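Local coordinates for protein aldehyde dehydrogenase (PDB 5NNO) that probably oxidises aldehydes to carboxylic acids, using NAD as the hydride acceptor, at residues A[194-199]-A[217-222]; A[148-153]-A[174-179]. One frame throughout, in Å; residues are numbered along the deposited sequence.

Both contacts are parallel strand pairs in the mixed sheet of the Rossmann-like NAD-binding domain, and their centres lie about 14 Å apart. Contact 2 is completed earlier in the chain than contact 1 begins: strands 147-151 and 176-178 are joined through helix 157-170, then strands 196-200 and 220-223 through helix 203-215, two beta-alpha-beta units in series. Strand 110-124 runs between them, pairing with 147-151 on one side and 196-200 on the other. The two contacts also touch directly, where Phe194 CE2 packs 3.6 Å from Val149 CG2. Each reaches NAD with one side chain, Tyr199 in contact 1 and Lys151 in contact 2, both at the adenosine ribose.

Contact 1: A[194-199]-A[217-222]. With NAD (nicotinamide-adenine-dinucleotide), chain C.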
ATOM      1  N   PHE A 194      -3.520 -15.146   3.434  1.00 20.16           N
ATOM      2  CA  PHE A 194      -2.382 -14.817   2.571  1.00 19.86           C
ATOM      3  C   PHE A 194      -1.683 -13.597   3.111  1.00 19.67           C
ATOM      4  O   PHE A 194      -2.243 -12.901   3.918  1.00 19.68           O
ATOM      5  CB  PHE A 194      -2.861 -14.523   1.157  1.00 19.54           C
ATOM      6  CG  PHE A 194      -3.407 -15.716   0.433  1.00 19.77           C
ATOM      7  CD1 PHE A 194      -4.744 -16.053   0.524  1.00 19.95           C
ATOM      8  CD2 PHE A 194      -2.583 -16.490  -0.370  1.00 19.87           C
ATOM      9  CE1 PHE A 194      -5.266 -17.127  -0.189  1.00 20.23           C
ATOM     10  CE2 PHE A 194      -3.090 -17.576  -1.082  1.00 20.14           C
ATOM     11  CZ  PHE A 194      -4.435 -17.890  -0.993  1.00 20.32           C
ATOM     12  N   ASP A 195      -0.462 -13.337   2.668  1.00 19.56           N
ATOM     13  CA  ASP A 195       0.313 -12.142   3.063  1.00 19.43           C
ATOM     14  C   ASP A 195       0.318 -10.995   2.018  1.00 19.04           C
ATOM     15  O   ASP A 195       0.779  -9.893   2.328  1.00 18.98           O
ATOM     16  CB  ASP A 195       1.740 -12.553   3.406  1.00 19.70           C
ATOM     17  CG  ASP A 195       1.766 -13.617   4.454  1.00 20.13           C
ATOM     18  OD1 ASP A 195       1.529 -13.258   5.629  1.00 20.29           O
ATOM     19  OD2 ASP A 195       1.932 -14.811   4.089  1.00 20.36           O
ATOM     20  N   HIS A 196      -0.185 -11.249   0.806  1.00 18.84           N
ATOM     21  CA  HIS A 196      -0.538 -10.201  -0.146  1.00 18.52           C
ATOM     22  C   HIS A 196      -1.492 -10.775  -1.225  1.00 18.41           C
ATOM     23  O   HIS A 196      -1.323 -11.922  -1.688  1.00 18.56           O
ATOM     24  CB  HIS A 196       0.726  -9.635  -0.839  1.00 18.45           C
ATOM     25  CG  HIS A 196       0.551  -8.265  -1.413  1.00 18.21           C
ATOM     26  ND1 HIS A 196       0.827  -7.127  -0.681  1.00 18.25           N
ATOM     27  CD2 HIS A 196       0.156  -7.831  -2.634  1.00 18.00           C
ATOM     28  CE1 HIS A 196       0.586  -6.057  -1.409  1.00 18.08           C
ATOM     29  NE2 HIS A 196       0.188  -6.456  -2.601  1.00 17.92           N
ATOM     30  N   ILE A 197      -2.493  -9.992  -1.616  1.00 18.22           N
ATOM     31  CA  ILE A 197      -3.378 -10.370  -2.698  1.00 18.15           C
ATOM     32  C   ILE A 197      -3.140  -9.369  -3.819  1.00 17.89           C
ATOM     33  O   ILE A 197      -3.085  -8.160  -3.576  1.00 17.78           O
ATOM     34  CB  ILE A 197      -4.884 -10.361  -2.337  1.00 18.23           C
ATOM     35  CG1 ILE A 197      -5.188 -11.424  -1.304  1.00 18.57           C
ATOM     36  CG2 ILE A 197      -5.746 -10.611  -3.591  1.00 18.19           C
ATOM     37  CD1 ILE A 197      -6.534 -11.240  -0.633  1.00 18.74           C
ATOM     38  N   LEU A 198      -2.980  -9.879  -5.037  1.00 17.87           N
ATOM     39  CA  LEU A 198      -3.025  -9.034  -6.219  1.00 17.69           C
ATOM     40  C   LEU A 198      -4.247  -9.420  -7.040  1.00 17.70           C
ATOM     41  O   LEU A 198      -4.422 -10.587  -7.432  1.00 17.88           O
ATOM     42  CB  LEU A 198      -1.748  -9.132  -7.060  1.00 17.71           C
ATOM     43  CG  LEU A 198      -1.670  -8.025  -8.133  1.00 17.57           C
ATOM     44  CD1 LEU A 198      -0.227  -7.757  -8.534  1.00 17.66           C
ATOM     45  CD2 LEU A 198      -2.532  -8.277  -9.369  1.00 17.55           C
ATOM     46  N   TYR A 199      -5.101  -8.436  -7.281  1.00 17.59           N
ATOM     47  CA  TYR A 199      -6.346  -8.681  -7.976  1.00 17.66           C
ATOM     48  C   TYR A 199      -6.438  -7.771  -9.185  1.00 17.54           C
ATOM     49  O   TYR A 199      -6.132  -6.584  -9.090  1.00 17.42           O
ATOM     50  CB  TYR A 199      -7.525  -8.510  -7.039  1.00 17.78           C
ATOM     51  CG  TYR A 199      -8.844  -8.358  -7.717  1.00 17.88           C
ATOM     52  CD1 TYR A 199      -9.523  -9.448  -8.226  1.00 18.12           C
ATOM     53  CD2 TYR A 199      -9.401  -7.101  -7.882  1.00 17.82           C
ATOM     54  CE1 TYR A 199     -10.731  -9.305  -8.870  1.00 18.28           C
ATOM     55  CE2 TYR A 199     -10.626  -6.941  -8.519  1.00 17.98           C
ATOM     56  CZ  TYR A 199     -11.292  -8.054  -8.996  1.00 18.21           C
ATOM     57  OH  TYR A 199     -12.507  -7.879  -9.647  1.00 18.43           O
ATOM     58  N   LEU A 217      -6.226  -8.962   7.741  1.00 20.28           N
ATOM     59  CA  LEU A 217      -5.370  -7.786   7.487  1.00 20.01           C
ATOM     60  C   LEU A 217      -4.351  -7.936   6.324  1.00 19.61           C
ATOM     61  O   LEU A 217      -3.191  -7.553   6.438  1.00 19.56           O
ATOM     62  CB  LEU A 217      -4.680  -7.352   8.788  1.00 20.32           C
ATOM     63  CG  LEU A 217      -5.633  -6.837   9.871  1.00 20.73           C
ATOM     64  CD1 LEU A 217      -4.966  -6.851  11.259  1.00 21.15           C
ATOM     65  CD2 LEU A 217      -6.150  -5.447   9.531  1.00 20.63           C
ATOM     66  N   THR A 218      -4.792  -8.514   5.220  1.00 19.40           N
ATOM     67  CA  THR A 218      -3.900  -8.758   4.098  1.00 19.10           C
ATOM     68  C   THR A 218      -3.783  -7.526   3.178  1.00 18.78           C
ATOM     69  O   THR A 218      -4.802  -7.030   2.669  1.00 18.69           O
ATOM     70  CB  THR A 218      -4.388  -9.949   3.275  1.00 19.09           C
ATOM     71  OG1 THR A 218      -4.338 -11.113   4.083  1.00 19.44           O
ATOM     72  CG2 THR A 218      -3.541 -10.183   2.053  1.00 18.84           C
ATOM     73  N   PRO A 219      -2.540  -7.048   2.934  1.00 18.68           N
ATOM     74  CA  PRO A 219      -2.402  -5.934   1.984  1.00 18.44           C
ATOM     75  C   PRO A 219      -2.786  -6.380   0.555  1.00 18.20           C
ATOM     76  O   PRO A 219      -2.463  -7.503   0.142  1.00 18.20           O
ATOM     77  CB  PRO A 219      -0.912  -5.546   2.079  1.00 18.50           C
ATOM     78  CG  PRO A 219      -0.233  -6.775   2.599  1.00 18.68           C
ATOM     79  CD  PRO A 219      -1.237  -7.458   3.492  1.00 18.85           C
ATOM     80  N   VAL A 220      -3.495  -5.479  -0.132  1.00 18.06           N
ATOM     81  CA  VAL A 220      -4.012  -5.694  -1.463  1.00 17.87           C
ATOM     82  C   VAL A 220      -3.317  -4.750  -2.416  1.00 17.72           C
ATOM     83  O   VAL A 220      -2.936  -3.632  -2.032  1.00 17.78           O
ATOM     84  CB  VAL A 220      -5.540  -5.496  -1.579  1.00 17.91           C
ATOM     85  CG1 VAL A 220      -6.288  -6.571  -0.821  1.00 18.12           C
ATOM     86  CG2 VAL A 220      -5.984  -4.125  -1.128  1.00 17.99           C
ATOM     87  N   THR A 221      -3.120  -5.254  -3.632  1.00 17.60           N
ATOM     88  CA  THR A 221      -2.835  -4.482  -4.805  1.00 17.49           C
ATOM     89  C   THR A 221      -3.997  -4.775  -5.797  1.00 17.41           C
ATOM     90  O   THR A 221      -4.224  -5.919  -6.181  1.00 17.42           O
ATOM     91  CB  THR A 221      -1.459  -4.858  -5.406  1.00 17.51           C
ATOM     92  OG1 THR A 221      -0.422  -4.356  -4.552  1.00 17.65           O
ATOM     93  CG2 THR A 221      -1.281  -4.260  -6.805  1.00 17.45           C
ATOM     94  N   LEU A 222      -4.729  -3.725  -6.172  1.00 17.39           N
ATOM     95  CA  LEU A 222      -5.985  -3.829  -6.907  1.00 17.39           C
ATOM     96  C   LEU A 222      -5.806  -3.143  -8.263  1.00 17.34           C
ATOM     97  O   LEU A 222      -5.578  -1.939  -8.335  1.00 17.37           O
ATOM     98  CB  LEU A 222      -7.149  -3.189  -6.123  1.00 17.53           C
ATOM     99  CG  LEU A 222      -7.490  -3.587  -4.660  1.00 17.67           C
ATOM    100  CD1 LEU A 222      -8.713  -2.800  -4.245  1.00 17.87           C
ATOM    101  CD2 LEU A 222      -7.754  -5.065  -4.460  1.00 17.73           C
TER
HETATM  102  PA  NAD C 601     -14.156 -10.303 -13.678  1.00 29.84           P
HETATM  103  O1A NAD C 601     -15.593 -10.025 -13.278  1.00 27.58           O
HETATM  104  O2A NAD C 601     -13.782 -11.431 -14.623  1.00 27.58           O
HETATM  105  O5B NAD C 601     -13.328 -10.496 -12.301  1.00 28.34           O
HETATM  106  C5B NAD C 601     -11.969 -10.944 -12.253  1.00 26.98           C
HETATM  107  C4B NAD C 601     -11.791 -12.110 -11.276  1.00 25.90           C
HETATM  108  O4B NAD C 601     -12.686 -11.947 -10.165  1.00 24.95           O
HETATM  109  C3B NAD C 601     -12.053 -13.494 -11.884  1.00 25.44           C
HETATM  110  O3B NAD C 601     -10.964 -14.391 -11.609  1.00 24.36           O
HETATM  111  C2B NAD C 601     -13.325 -13.985 -11.222  1.00 25.01           C
HETATM  112  O2B NAD C 601     -13.281 -15.392 -10.961  1.00 24.44           O
HETATM  113  C1B NAD C 601     -13.370 -13.176  -9.927  1.00 24.75           C
HETATM  114  N9A NAD C 601     -14.736 -12.916  -9.405  1.00 24.01           N
HETATM  115  C8A NAD C 601     -15.859 -12.570 -10.078  1.00 24.53           C
HETATM  116  N7A NAD C 601     -16.913 -12.445  -9.219  1.00 24.00           N
HETATM  117  C5A NAD C 601     -16.450 -12.710  -7.979  1.00 23.10           C
HETATM  118  C6A NAD C 601     -17.000 -12.763  -6.609  1.00 22.56           C
HETATM  119  N6A NAD C 601     -18.293 -12.493  -6.403  1.00 22.28           N
HETATM  120  N1A NAD C 601     -16.186 -13.087  -5.582  1.00 22.55           N
HETATM  121  C2A NAD C 601     -14.882 -13.360  -5.775  1.00 23.11           C
HETATM  122  N3A NAD C 601     -14.312 -13.331  -6.994  1.00 22.84           N
HETATM  123  C4A NAD C 601     -15.026 -13.022  -8.109  1.00 23.32           C
HETATM  124  O3  NAD C 601     -13.604  -8.938 -14.314  1.00 25.55           O
HETATM  125  PN  NAD C 601     -14.401  -8.295 -15.561  1.00 24.21           P
HETATM  126  O1N NAD C 601     -15.653  -7.605 -15.061  1.00 24.88           O
HETATM  127  O2N NAD C 601     -14.562  -9.340 -16.633  1.00 21.37           O
HETATM  128  O5D NAD C 601     -13.348  -7.152 -15.990  1.00 21.10           O
HETATM  129  C5D NAD C 601     -13.533  -5.931 -15.288  1.00 18.32           C
HETATM  130  C4D NAD C 601     -12.367  -4.974 -15.311  1.00 16.45           C
HETATM  131  O4D NAD C 601     -11.063  -5.548 -15.240  1.00 14.84           O
HETATM  132  C3D NAD C 601     -12.379  -4.160 -16.578  1.00 15.90           C
HETATM  133  O3D NAD C 601     -13.294  -3.085 -16.392  1.00 15.88           O
HETATM  134  C2D NAD C 601     -10.932  -3.740 -16.709  1.00 15.10           C
HETATM  135  O2D NAD C 601     -10.830  -2.321 -16.661  1.00 14.45           O
HETATM  136  C1D NAD C 601     -10.218  -4.440 -15.540  1.00 14.33           C
HETATM  137  N1N NAD C 601      -8.857  -4.815 -15.912  1.00 13.34           N
HETATM  138  C2N NAD C 601      -7.802  -4.164 -15.373  1.00 13.06           C
HETATM  139  C3N NAD C 601      -6.492  -4.488 -15.752  1.00 12.50           C
HETATM  140  C7N NAD C 601      -5.281  -3.802 -15.185  1.00 12.00           C
HETATM  141  O7N NAD C 601      -4.248  -4.439 -15.084  1.00 11.81           O
HETATM  142  N7N NAD C 601      -5.338  -2.526 -14.806  1.00 11.66           N
HETATM  143  C4N NAD C 601      -6.302  -5.498 -16.688  1.00 12.81           C
HETATM  144  C5N NAD C 601      -7.400  -6.151 -17.218  1.00 12.52           C
HETATM  145  C6N NAD C 601      -8.675  -5.788 -16.816  1.00 13.16           C
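His196 reaches over the backbone of 217-222 to the hydroxyl of Thr221. Its CB lies 4.0 Å from Pro219 O; with CG anti to the backbone N (chi1 -158°), the ring is laid over that oxygen, which sits against one face, toward the rim, within 3.8 Å of CG, ND1, CD2 and CE1. ND1 packs on Pro219 CG, and at the ring edge NE2 shares a nearly straight hydrogen bond with Thr221 OG1 (2.9 Å, 167°), helping to fix the rotation of the imidazole, which also meets the Phe453 ring. Thr221 CG2 turns to Leu198 CG. Thr218 OG1 donates to Phe194 O (2.8 Å) from above the carbonyl plane, while its CG2 packs against Ile197 CG1. A parallel ladder links the backbones: Ile197 N to Pro219 O, Thr221 N to Ile197 O and Tyr199 N to Thr221 O. Tyr199, of the NAD pocket, brings CE1 to 3.5 Å from NAD O4B at its ring edge; its OH is bonded to Ser202 O. These are the paired strands of the beta-alpha-beta unit 196-200, 203-215, 220-223: strand 110-124 flanks 196-200, helix 203-215 covers the Ile197, Tyr199 and Val220 face, and helix 447-452 meets His196 and Thr221 on the other.

Contact 2: A[148-153]-A[174-179]; sequences AVIKPS and DVVGIV. With NAD (nicotinamide-adenine-dinucleotide), chain C.
Lys151 and Val179 cross at a slant at the C-terminal end of strand 147-151, just past strand 176-178, and the lysine chain then leaves for the cofactor. Its CG lies 4.0 Å from Val179 CG1, and both CG and CD pass 3.4 Å from Val179 O. Two bends, at chi2 and chi3, steer the chain past this carbonyl to the adenosine ribose of NAD. Four oxygens lie round NZ: O2B of NAD at 2.9 Å, O3B of NAD at 3.2 Å, Pro152 O, met from above the carbonyl plane, and Gly181 O. An ammonium has three hydrogens, so at least one bond must be shared or alternate, perhaps the longer one to O3B.

Two residues before the lysine, Val149 presents CG1 obliquely to CG2 of Val179, 4.0 Å away, on the face that also carries Gly177. The opposite face belongs to Ile150, whose two branches divide their neighbours: CG1, set between the backbone N and the carbonyl carbon (chi1 76°), lies beside Ile178 CG1, whereas CG2 slants against Val176 CG1, each at 4.2 Å.

Backbone hydrogen bonds carry the parallel register: Ala148 N to Val175 O, Gly177 N to Ala148 O, Ile150 N to Gly177 O and Val179 N to Ile150 O. The short strands are turned 30° against each other. They form the beta-alpha-beta unit 147-151, 157-170, 176-178, whose first strand delivers a ribose ligand at its end. Strand 110-124 pairs with the other edge of 147-151; helices 132-143 and 157-170 cover the Ile150 face, and helix 16-29 meets Val149 on the reverse.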
ATOM      1  N   ALA A 148       3.315 -18.886  -3.837  1.00 20.79           N
ATOM      2  CA  ALA A 148       2.134 -18.276  -4.521  1.00 20.36           C
ATOM      3  C   ALA A 148       0.953 -19.218  -4.789  1.00 20.57           C
ATOM      4  O   ALA A 148       1.118 -20.425  -4.911  1.00 21.07           O
ATOM      5  CB  ALA A 148       2.570 -17.581  -5.810  1.00 20.14           C
ATOM      6  N   VAL A 149      -0.245 -18.637  -4.820  1.00 20.25           N
ATOM      7  CA  VAL A 149      -1.455 -19.320  -5.308  1.00 20.44           C
ATOM      8  C   VAL A 149      -2.030 -18.439  -6.396  1.00 20.05           C
ATOM      9  O   VAL A 149      -2.039 -17.198  -6.276  1.00 19.61           O
ATOM     10  CB  VAL A 149      -2.497 -19.567  -4.198  1.00 20.58           C
ATOM     11  CG1 VAL A 149      -3.712 -20.308  -4.738  1.00 20.88           C
ATOM     12  CG2 VAL A 149      -1.883 -20.380  -3.055  1.00 21.00           C
ATOM     13  N   ILE A 150      -2.462 -19.079  -7.487  1.00 20.26           N
ATOM     14  CA  ILE A 150      -3.012 -18.364  -8.641  1.00 19.99           C
ATOM     15  C   ILE A 150      -4.432 -18.828  -8.912  1.00 20.19           C
ATOM     16  O   ILE A 150      -4.736 -20.013  -8.803  1.00 20.69           O
ATOM     17  CB  ILE A 150      -2.134 -18.488  -9.896  1.00 20.07           C
ATOM     18  CG1 ILE A 150      -2.268 -19.873 -10.567  1.00 20.65           C
ATOM     19  CG2 ILE A 150      -0.694 -18.136  -9.533  1.00 20.00           C
ATOM     20  CD1 ILE A 150      -1.349 -20.106 -11.746  1.00 20.85           C
ATOM     21  N   LYS A 151      -5.294 -17.871  -9.269  1.00 19.87           N
ATOM     22  CA  LYS A 151      -6.683 -18.153  -9.566  1.00 20.08           C
ATOM     23  C   LYS A 151      -6.979 -17.618 -10.971  1.00 19.94           C
ATOM     24  O   LYS A 151      -7.240 -16.433 -11.134  1.00 19.55           O
ATOM     25  CB  LYS A 151      -7.579 -17.516  -8.495  1.00 19.94           C
ATOM     26  CG  LYS A 151      -8.858 -18.293  -8.186  1.00 20.41           C
ATOM     27  CD  LYS A 151      -9.771 -18.474  -9.386  1.00 20.63           C
ATOM     28  CE  LYS A 151     -10.340 -17.172  -9.888  1.00 20.24           C
ATOM     29  NZ  LYS A 151     -11.238 -17.476 -11.030  1.00 20.54           N
ATOM     30  N   PRO A 152      -6.892 -18.484 -12.000  1.00 20.31           N
ATOM     31  CA  PRO A 152      -7.229 -18.035 -13.371  1.00 20.26           C
ATOM     32  C   PRO A 152      -8.686 -17.689 -13.578  1.00 20.31           C
ATOM     33  O   PRO A 152      -9.581 -18.321 -13.015  1.00 20.65           O
ATOM     34  CB  PRO A 152      -6.832 -19.228 -14.260  1.00 20.78           C
ATOM     35  CG  PRO A 152      -5.831 -19.999 -13.436  1.00 20.96           C
ATOM     36  CD  PRO A 152      -6.280 -19.828 -12.006  1.00 20.81           C
ATOM     37  N   SER A 153      -8.930 -16.653 -14.366  1.00 20.02           N
ATOM     38  CA  SER A 153     -10.291 -16.352 -14.782  1.00 20.16           C
ATOM     39  C   SER A 153     -10.941 -17.566 -15.434  1.00 20.78           C
ATOM     40  O   SER A 153     -10.303 -18.260 -16.199  1.00 21.02           O
ATOM     41  CB  SER A 153     -10.317 -15.194 -15.756  1.00 19.87           C
ATOM     42  OG  SER A 153     -11.668 -14.853 -16.058  1.00 20.04           O
ATOM     43  N   ASP A 174       3.443 -26.910  -4.476  1.00 24.60           N
ATOM     44  CA  ASP A 174       3.794 -26.390  -3.164  1.00 24.41           C
ATOM     45  C   ASP A 174       4.510 -25.055  -3.262  1.00 23.79           C
ATOM     46  O   ASP A 174       4.400 -24.238  -2.341  1.00 23.40           O
ATOM     47  CB  ASP A 174       4.643 -27.403  -2.377  1.00 25.17           C
ATOM     48  CG  ASP A 174       3.811 -28.584  -1.850  1.00 25.80           C
ATOM     49  OD1 ASP A 174       3.179 -29.304  -2.651  1.00 26.12           O
ATOM     50  OD2 ASP A 174       3.743 -28.770  -0.608  1.00 26.01           O
ATOM     51  N   VAL A 175       5.232 -24.812  -4.361  1.00 23.75           N
ATOM     52  CA  VAL A 175       5.748 -23.454  -4.628  1.00 23.16           C
ATOM     53  C   VAL A 175       4.680 -22.514  -5.258  1.00 22.48           C
ATOM     54  O   VAL A 175       4.551 -21.383  -4.801  1.00 21.96           O
ATOM     55  CB  VAL A 175       7.075 -23.486  -5.432  1.00 23.47           C
ATOM     56  CG1 VAL A 175       7.470 -22.101  -5.944  1.00 22.92           C
ATOM     57  CG2 VAL A 175       8.192 -24.041  -4.568  1.00 24.05           C
ATOM     58  N   VAL A 176       3.951 -22.976  -6.289  1.00 22.56           N
ATOM     59  CA  VAL A 176       2.877 -22.209  -6.991  1.00 22.03           C
ATOM     60  C   VAL A 176       1.610 -23.065  -7.078  1.00 22.27           C
ATOM     61  O   VAL A 176       1.544 -23.997  -7.880  1.00 22.74           O
ATOM     62  CB  VAL A 176       3.291 -21.788  -8.431  1.00 21.92           C
ATOM     63  CG1 VAL A 176       2.123 -21.185  -9.207  1.00 21.51           C
ATOM     64  CG2 VAL A 176       4.421 -20.778  -8.381  1.00 21.68           C
ATOM     65  N   GLY A 177       0.621 -22.763  -6.236  1.00 22.04           N
ATOM     66  CA  GLY A 177      -0.639 -23.541  -6.184  1.00 22.34           C
ATOM     67  C   GLY A 177      -1.653 -23.060  -7.222  1.00 22.05           C
ATOM     68  O   GLY A 177      -1.598 -21.900  -7.623  1.00 21.49           O
ATOM     69  N   ILE A 178      -2.568 -23.937  -7.648  1.00 22.49           N
ATOM     70  CA  ILE A 178      -3.625 -23.559  -8.610  1.00 22.32           C
ATOM     71  C   ILE A 178      -5.025 -23.835  -8.089  1.00 22.52           C
ATOM     72  O   ILE A 178      -5.303 -24.924  -7.633  1.00 23.13           O
ATOM     73  CB  ILE A 178      -3.481 -24.256  -9.993  1.00 22.72           C
ATOM     74  CG1 ILE A 178      -2.053 -24.101 -10.536  1.00 22.66           C
ATOM     75  CG2 ILE A 178      -4.495 -23.665 -10.983  1.00 22.48           C
ATOM     76  CD1 ILE A 178      -1.796 -24.874 -11.807  1.00 23.17           C
ATOM     77  N   VAL A 179      -5.903 -22.831  -8.200  1.00 22.07           N
ATOM     78  CA  VAL A 179      -7.326 -22.928  -7.848  1.00 22.28           C
ATOM     79  C   VAL A 179      -8.142 -22.492  -9.059  1.00 22.17           C
ATOM     80  O   VAL A 179      -7.999 -21.363  -9.487  1.00 21.60           O
ATOM     81  CB  VAL A 179      -7.661 -21.999  -6.642  1.00 21.89           C
ATOM     82  CG1 VAL A 179      -9.161 -21.868  -6.424  1.00 22.08           C
ATOM     83  CG2 VAL A 179      -6.989 -22.525  -5.368  1.00 22.12           C
TER
HETATM   84  PA  NAD C 601     -14.156 -10.303 -13.678  1.00 29.84           P
HETATM   85  O1A NAD C 601     -15.593 -10.025 -13.278  1.00 27.58           O
HETATM   86  O2A NAD C 601     -13.782 -11.431 -14.623  1.00 27.58           O
HETATM   87  O5B NAD C 601     -13.328 -10.496 -12.301  1.00 28.34           O
HETATM   88  C5B NAD C 601     -11.969 -10.944 -12.253  1.00 26.98           C
HETATM   89  C4B NAD C 601     -11.791 -12.110 -11.276  1.00 25.90           C
HETATM   90  O4B NAD C 601     -12.686 -11.947 -10.165  1.00 24.95           O
HETATM   91  C3B NAD C 601     -12.053 -13.494 -11.884  1.00 25.44           C
HETATM   92  O3B NAD C 601     -10.964 -14.391 -11.609  1.00 24.36           O
HETATM   93  C2B NAD C 601     -13.325 -13.985 -11.222  1.00 25.01           C
HETATM   94  O2B NAD C 601     -13.281 -15.392 -10.961  1.00 24.44           O
HETATM   95  C1B NAD C 601     -13.370 -13.176  -9.927  1.00 24.75           C
HETATM   96  N9A NAD C 601     -14.736 -12.916  -9.405  1.00 24.01           N
HETATM   97  C8A NAD C 601     -15.859 -12.570 -10.078  1.00 24.53           C
HETATM   98  N7A NAD C 601     -16.913 -12.445  -9.219  1.00 24.00           N
HETATM   99  C5A NAD C 601     -16.450 -12.710  -7.979  1.00 23.10           C
HETATM  100  C6A NAD C 601     -17.000 -12.763  -6.609  1.00 22.56           C
HETATM  101  N6A NAD C 601     -18.293 -12.493  -6.403  1.00 22.28           N
HETATM  102  N1A NAD C 601     -16.186 -13.087  -5.582  1.00 22.55           N
HETATM  103  C2A NAD C 601     -14.882 -13.360  -5.775  1.00 23.11           C
HETATM  104  N3A NAD C 601     -14.312 -13.331  -6.994  1.00 22.84           N
HETATM  105  C4A NAD C 601     -15.026 -13.022  -8.109  1.00 23.32           C
HETATM  106  O3  NAD C 601     -13.604  -8.938 -14.314  1.00 25.55           O
HETATM  107  PN  NAD C 601     -14.401  -8.295 -15.561  1.00 24.21           P
HETATM  108  O1N NAD C 601     -15.653  -7.605 -15.061  1.00 24.88           O
HETATM  109  O2N NAD C 601     -14.562  -9.340 -16.633  1.00 21.37           O
HETATM  110  O5D NAD C 601     -13.348  -7.152 -15.990  1.00 21.10           O
HETATM  111  C5D NAD C 601     -13.533  -5.931 -15.288  1.00 18.32           C
HETATM  112  C4D NAD C 601     -12.367  -4.974 -15.311  1.00 16.45           C
HETATM  113  O4D NAD C 601     -11.063  -5.548 -15.240  1.00 14.84           O
HETATM  114  C3D NAD C 601     -12.379  -4.160 -16.578  1.00 15.90           C
HETATM  115  O3D NAD C 601     -13.294  -3.085 -16.392  1.00 15.88           O
HETATM  116  C2D NAD C 601     -10.932  -3.740 -16.709  1.00 15.10           C
HETATM  117  O2D NAD C 601     -10.830  -2.321 -16.661  1.00 14.45           O
HETATM  118  C1D NAD C 601     -10.218  -4.440 -15.540  1.00 14.33           C
HETATM  119  N1N NAD C 601      -8.857  -4.815 -15.912  1.00 13.34           N
HETATM  120  C2N NAD C 601      -7.802  -4.164 -15.373  1.00 13.06           C
HETATM  121  C3N NAD C 601      -6.492  -4.488 -15.752  1.00 12.50           C
HETATM  122  C7N NAD C 601      -5.281  -3.802 -15.185  1.00 12.00           C
HETATM  123  O7N NAD C 601      -4.248  -4.439 -15.084  1.00 11.81           O
HETATM  124  N7N NAD C 601      -5.338  -2.526 -14.806  1.00 11.66           N
HETATM  125  C4N NAD C 601      -6.302  -5.498 -16.688  1.00 12.81           C
HETATM  126  C5N NAD C 601      -7.400  -6.151 -17.218  1.00 12.52           C
HETATM  127  C6N NAD C 601      -8.675  -5.788 -16.816  1.00 13.16           C